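Local coordinates for NADB-Rossmann Superfamily protein (Streptococcus agalactiae, PDB 3LEC) that is probably a tRNA methyltransferase acting on N1 of adenine 22, built on a Rossmann-like fold and carrying a bound zinc ion, at residues M4-A16 with D31-G43. Sequence-based numbering, arbitrary orientation.
Sequences MDLQLSKRLQKVA and DHAYLPIFLLQMG. With SO4 (sulfate ion), chain E.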
loop_
_atom_site.group_PDB
_atom_site.type_symbol
_atom_site.label_atom_id
_atom_site.label_comp_id
_atom_site.label_asym_id
_atom_site.label_seq_id
_atom_site.Cartn_x
_atom_site.Cartn_y
_atom_site.Cartn_z
HETATM N N MSE A 4 -2.537 -19.501 19.377
HETATM C CA MSE A 4 -3.186 -18.298 18.843
HETATM C C MSE A 4 -2.290 -17.465 17.915
HETATM O O MSE A 4 -2.743 -16.472 17.352
HETATM C CB MSE A 4 -3.759 -17.419 19.952
HETATM C CG MSE A 4 -4.865 -18.072 20.775
HETATM SE SE MSE A 4 -6.470 -18.505 19.714
HETATM C CE MSE A 4 -7.057 -16.715 19.220
ATOM N N ASP A 5 -1.039 -17.858 17.737
ATOM C CA ASP A 5 -0.201 -17.166 16.748
ATOM C C ASP A 5 -0.813 -17.319 15.353
ATOM O O ASP A 5 -1.231 -18.409 14.960
ATOM C CB ASP A 5 1.231 -17.684 16.787
ATOM C CG ASP A 5 1.993 -17.187 18.001
ATOM O OD1 ASP A 5 1.502 -16.271 18.724
ATOM O OD2 ASP A 5 3.102 -17.701 18.219
ATOM N N LEU A 6 -0.894 -16.218 14.619
ATOM C CA LEU A 6 -1.426 -16.279 13.282
ATOM C C LEU A 6 -0.328 -16.148 12.253
ATOM O O LEU A 6 0.726 -15.526 12.504
ATOM C CB LEU A 6 -2.570 -15.282 13.061
ATOM C CG LEU A 6 -2.498 -13.770 13.159
ATOM C CD1 LEU A 6 -1.749 -13.165 11.960
ATOM C CD2 LEU A 6 -3.935 -13.280 13.149
ATOM N N GLN A 7 -0.574 -16.781 11.108
ATOM C CA GLN A 7 0.313 -16.746 9.969
ATOM C C GLN A 7 -0.357 -15.851 8.947
ATOM O O GLN A 7 -1.481 -16.132 8.497
ATOM C CB GLN A 7 0.532 -18.154 9.373
ATOM C CG GLN A 7 1.307 -19.129 10.282
ATOM C CD GLN A 7 1.631 -20.496 9.638
ATOM O OE1 GLN A 7 1.035 -20.903 8.636
ATOM N NE2 GLN A 7 2.569 -21.217 10.247
ATOM N N LEU A 8 0.321 -14.762 8.597
ATOM C CA LEU A 8 -0.179 -13.800 7.610
ATOM C C LEU A 8 -0.061 -14.331 6.186
ATOM O O LEU A 8 0.827 -15.134 5.879
ATOM C CB LEU A 8 0.585 -12.480 7.700
ATOM C CG LEU A 8 0.367 -11.622 8.969
ATOM C CD1 LEU A 8 1.303 -10.445 8.892
ATOM C CD2 LEU A 8 -1.080 -11.137 9.057
ATOM N N SER A 9 -0.938 -13.847 5.316
ATOM C CA SER A 9 -0.790 -14.055 3.870
ATOM C C SER A 9 0.571 -13.475 3.428
ATOM O O SER A 9 1.128 -12.645 4.145
ATOM C CB SER A 9 -1.957 -13.366 3.143
ATOM O OG SER A 9 -1.965 -11.950 3.376
ATOM N N LYS A 10 1.124 -13.908 2.288
ATOM C CA LYS A 10 2.387 -13.294 1.814
ATOM C C LYS A 10 2.288 -11.778 1.701
ATOM O O LYS A 10 3.210 -11.033 2.079
ATOM C CB LYS A 10 2.829 -13.894 0.469
ATOM C CG LYS A 10 3.309 -15.324 0.596
ATOM C CD LYS A 10 3.623 -15.977 -0.760
ATOM C CE LYS A 10 4.842 -15.359 -1.413
ATOM N NZ LYS A 10 5.290 -16.154 -2.602
ATOM N N ARG A 11 1.160 -11.314 1.162
ATOM C CA ARG A 11 0.946 -9.922 0.921
ATOM C C ARG A 11 1.076 -9.135 2.227
ATOM O O ARG A 11 1.830 -8.160 2.306
ATOM C CB ARG A 11 -0.424 -9.719 0.267
ATOM C CG ARG A 11 -0.851 -8.274 -0.003
ATOM C CD ARG A 11 -2.282 -8.242 -0.532
ATOM N NE ARG A 11 -3.232 -8.713 0.479
ATOM C CZ ARG A 11 -3.947 -7.936 1.302
ATOM N NH1 ARG A 11 -3.864 -6.619 1.248
ATOM N NH2 ARG A 11 -4.770 -8.489 2.177
ATOM N N LEU A 12 0.348 -9.569 3.250
ATOM C CA LEU A 12 0.382 -8.865 4.525
ATOM C C LEU A 12 1.699 -9.088 5.290
ATOM O O LEU A 12 2.164 -8.197 5.999
ATOM C CB LEU A 12 -0.808 -9.264 5.394
ATOM C CG LEU A 12 -2.197 -8.802 4.924
ATOM C CD1 LEU A 12 -3.199 -9.176 6.006
ATOM C CD2 LEU A 12 -2.265 -7.322 4.676
ATOM N N GLN A 13 2.287 -10.269 5.131
ATOM C CA GLN A 13 3.591 -10.572 5.757
ATOM C C GLN A 13 4.650 -9.629 5.239
ATOM O O GLN A 13 5.463 -9.133 6.015
ATOM C CB GLN A 13 4.014 -12.029 5.524
ATOM C CG GLN A 13 5.367 -12.443 6.244
ATOM C CD GLN A 13 5.298 -12.264 7.750
ATOM O OE1 GLN A 13 6.126 -11.537 8.348
ATOM N NE2 GLN A 13 4.333 -12.935 8.391
ATOM N N LYS A 14 4.667 -9.428 3.925
ATOM C CA LYS A 14 5.646 -8.528 3.317
ATOM C C LYS A 14 5.437 -7.053 3.716
ATOM O O LYS A 14 6.395 -6.300 3.814
ATOM C CB LYS A 14 5.750 -8.797 1.816
ATOM C CG LYS A 14 6.447 -10.150 1.602
ATOM C CD LYS A 14 6.448 -10.646 0.172
ATOM C CE LYS A 14 6.927 -12.108 0.118
ATOM N NZ LYS A 14 8.402 -12.206 0.309
ATOM N N VAL A 15 4.198 -6.663 4.002
ATOM C CA VAL A 15 3.948 -5.382 4.658
ATOM C C VAL A 15 4.512 -5.384 6.101
ATOM O O VAL A 15 5.219 -4.465 6.480
ATOM C CB VAL A 15 2.444 -5.021 4.674
ATOM C CG1 VAL A 15 2.180 -3.763 5.491
ATOM C CG2 VAL A 15 1.947 -4.805 3.264
ATOM N N ALA A 16 4.162 -6.392 6.899
ATOM C CA ALA A 16 4.671 -6.501 8.296
ATOM C C ALA A 16 6.194 -6.418 8.375
ATOM O O ALA A 16 6.714 -5.818 9.312
ATOM C CB ALA A 16 4.196 -7.797 8.951
ATOM N N ASP A 31 -7.551 -5.252 7.620
ATOM C CA ASP A 31 -8.143 -6.501 7.170
ATOM C C ASP A 31 -8.294 -7.406 8.406
ATOM O O ASP A 31 -7.372 -8.132 8.778
ATOM C CB ASP A 31 -7.245 -7.133 6.090
ATOM C CG ASP A 31 -7.764 -8.470 5.584
ATOM O OD1 ASP A 31 -8.858 -8.895 5.999
ATOM O OD2 ASP A 31 -7.064 -9.101 4.766
ATOM N N HIS A 32 -9.462 -7.315 9.053
ATOM C CA HIS A 32 -9.812 -8.165 10.184
ATOM C C HIS A 32 -8.826 -8.026 11.367
ATOM O O HIS A 32 -8.799 -8.868 12.254
ATOM C CB HIS A 32 -9.913 -9.643 9.766
ATOM C CG HIS A 32 -11.060 -9.947 8.852
ATOM N ND1 HIS A 32 -10.963 -9.853 7.478
ATOM C CD2 HIS A 32 -12.324 -10.359 9.111
ATOM C CE1 HIS A 32 -12.124 -10.184 6.934
ATOM N NE2 HIS A 32 -12.967 -10.488 7.902
ATOM N N ALA A 33 -8.052 -6.940 11.366
ATOM C CA ALA A 33 -6.968 -6.685 12.335
ATOM C C ALA A 33 -5.867 -7.746 12.342
ATOM O O ALA A 33 -5.113 -7.864 13.312
ATOM C CB ALA A 33 -7.517 -6.479 13.732
ATOM N N TYR A 34 -5.761 -8.523 11.264
ATOM C CA TYR A 34 -4.736 -9.558 11.227
ATOM C C TYR A 34 -3.319 -9.035 11.419
ATOM O O TYR A 34 -2.548 -9.538 12.257
ATOM C CB TYR A 34 -4.805 -10.336 9.926
ATOM C CG TYR A 34 -6.076 -11.143 9.735
ATOM C CD1 TYR A 34 -6.701 -11.813 10.797
ATOM C CD2 TYR A 34 -6.622 -11.261 8.468
ATOM C CE1 TYR A 34 -7.888 -12.578 10.569
ATOM C CE2 TYR A 34 -7.765 -11.994 8.236
ATOM C CZ TYR A 34 -8.395 -12.656 9.267
ATOM O OH TYR A 34 -9.527 -13.393 8.929
ATOM N N LEU A 35 -2.981 -8.035 10.626
ATOM C CA LEU A 35 -1.666 -7.433 10.664
ATOM C C LEU A 35 -1.343 -6.831 12.057
ATOM O O LEU A 35 -0.316 -7.170 12.639
ATOM C CB LEU A 35 -1.531 -6.425 9.523
ATOM C CG LEU A 35 -0.268 -5.561 9.546
ATOM C CD1 LEU A 35 0.958 -6.434 9.411
ATOM C CD2 LEU A 35 -0.325 -4.478 8.466
ATOM N N PRO A 36 -2.229 -5.986 12.623
ATOM C CA PRO A 36 -1.930 -5.575 14.001
ATOM C C PRO A 36 -1.800 -6.754 15.002
ATOM O O PRO A 36 -0.913 -6.729 15.865
ATOM C CB PRO A 36 -3.116 -4.660 14.381
ATOM C CG PRO A 36 -3.698 -4.213 13.134
ATOM C CD PRO A 36 -3.381 -5.256 12.064
ATOM N N ILE A 37 -2.633 -7.798 14.883
ATOM C CA ILE A 37 -2.521 -8.952 15.792
ATOM C C ILE A 37 -1.171 -9.655 15.640
ATOM O O ILE A 37 -0.550 -10.022 16.627
ATOM C CB ILE A 37 -3.710 -9.969 15.629
ATOM C CG1 ILE A 37 -5.001 -9.349 16.183
ATOM C CG2 ILE A 37 -3.426 -11.305 16.333
ATOM C CD1 ILE A 37 -6.263 -9.959 15.614
ATOM N N PHE A 38 -0.732 -9.848 14.408
ATOM C CA PHE A 38 0.551 -10.482 14.176
ATOM C C PHE A 38 1.651 -9.696 14.887
ATOM O O PHE A 38 2.451 -10.263 15.639
ATOM C CB PHE A 38 0.888 -10.561 12.688
ATOM C CG PHE A 38 2.270 -11.093 12.450
ATOM C CD1 PHE A 38 2.569 -12.429 12.743
ATOM C CD2 PHE A 38 3.294 -10.242 12.038
ATOM C CE1 PHE A 38 3.869 -12.933 12.583
ATOM C CE2 PHE A 38 4.604 -10.730 11.843
ATOM C CZ PHE A 38 4.896 -12.067 12.120
ATOM N N LEU A 39 1.647 -8.385 14.670
ATOM C CA LEU A 39 2.746 -7.534 15.119
ATOM C C LEU A 39 2.758 -7.451 16.632
ATOM O O LEU A 39 3.840 -7.452 17.229
ATOM C CB LEU A 39 2.631 -6.143 14.505
ATOM C CG LEU A 39 2.910 -6.126 13.000
ATOM C CD1 LEU A 39 2.699 -4.717 12.471
ATOM C CD2 LEU A 39 4.350 -6.662 12.699
ATOM N N LEU A 40 1.569 -7.373 17.241
ATOM C CA LEU A 40 1.458 -7.310 18.704
ATOM C C LEU A 40 1.700 -8.645 19.401
ATOM O O LEU A 40 2.326 -8.680 20.465
ATOM C CB LEU A 40 0.112 -6.707 19.146
ATOM C CG LEU A 40 0.123 -5.189 19.382
ATOM C CD1 LEU A 40 1.156 -4.793 20.464
ATOM C CD2 LEU A 40 0.382 -4.383 18.092
ATOM N N GLN A 41 1.218 -9.746 18.816
ATOM C CA GLN A 41 1.428 -11.050 19.446
ATOM C C GLN A 41 2.918 -11.414 19.455
ATOM O O GLN A 41 3.369 -12.128 20.345
ATOM C CB GLN A 41 0.586 -12.148 18.787
ATOM C CG GLN A 41 1.196 -12.747 17.534
ATOM C CD GLN A 41 0.208 -13.586 16.701
ATOM O OE1 GLN A 41 0.551 -14.061 15.622
ATOM N NE2 GLN A 41 -1.000 -13.763 17.203
HETATM N N MSE A 42 3.685 -10.905 18.488
HETATM C CA MSE A 42 5.111 -11.256 18.395
HETATM C C MSE A 42 5.962 -10.256 19.181
HETATM O O MSE A 42 7.185 -10.392 19.243
HETATM C CB MSE A 42 5.599 -11.296 16.942
HETATM C CG MSE A 42 4.809 -12.206 16.010
HETATM SE SE MSE A 42 5.037 -14.086 16.434
HETATM C CE MSE A 42 6.748 -14.355 15.482
ATOM N N GLY A 43 5.306 -9.255 19.758
ATOM C CA GLY A 43 5.989 -8.157 20.445
ATOM C C GLY A 43 6.777 -7.229 19.530
ATOM O O GLY A 43 7.592 -6.436 20.020
HETATM S S SO4 E . 3.039 -19.119 -2.826
HETATM O O1 SO4 E . 3.208 -19.377 -4.254
HETATM O O2 SO4 E . 2.395 -20.250 -2.168
HETATM O O3 SO4 E . 4.357 -18.913 -2.244
HETATM O O4 SO4 E . 2.203 -17.941 -2.613
#
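In this Rossmann-like methyltransferase fold an N-terminal arm and the short helix it leads into, 10-16, pack against helix 34-41, the helix that crosses over between parallel strands 23-28 and 45-52 of the mixed sheet; Leu-8 and Ala-16 meet Leu-35 and Phe-38 there, and Leu-6 meets Phe-38. The helix axes approach to 10.3 Å at an angle of 51°, while the extended arm runs along helix 34-41. Gln-41 holds the arm at Leu-6: its OE1 accepts from Leu-6 N at 2.8 Å (N-H...O 159°), the donor tilted somewhat from the amide plane. With CG set between backbone N and carbonyl carbon (chi1 83°) and the chain extended beyond, the Gln-41 amide arrives at the arm's backbone. Leu-6 drives both methyls into the helix surface, CD2 lying 3.8 Å from Ile-37 CG2 and also against the Tyr-34 ring, CD1 against Phe-38 CB. Phe-38 is held from several directions. Leu-8 CD1 reaches it obliquely, 3.7 Å from Phe-38 CD2; Gln-13 NE2 lies over one face, 3.9 Å from Phe-38 CZ, and CG of selenomethionine Met-42 over the opposite one, both toward the rim. Where the helices come together, the small Ala-16 lets Leu-35 in, Ala-16 CB lying 3.5 Å from Leu-35 CD1. At the far end a long salt bridge joins Arg-11 NH2 to Asp-31 OD2 at 3.5 Å, the carboxylate oxygen at the guanidinium edge; Asp-31 OD1 takes His-32 ND1 at 2.7 Å. Arg-11 NH1 turns instead to Gln-124 on strand 120-125. Behind the contact, Val-15 and Leu-35 rest on Thr-95 of strand 93-99, Leu-39 meets Cys-45 at the start of strand 45-52, and Tyr-34 touches Asn-64 of helix 55-67, placing the paired helices on one side of the central sheet.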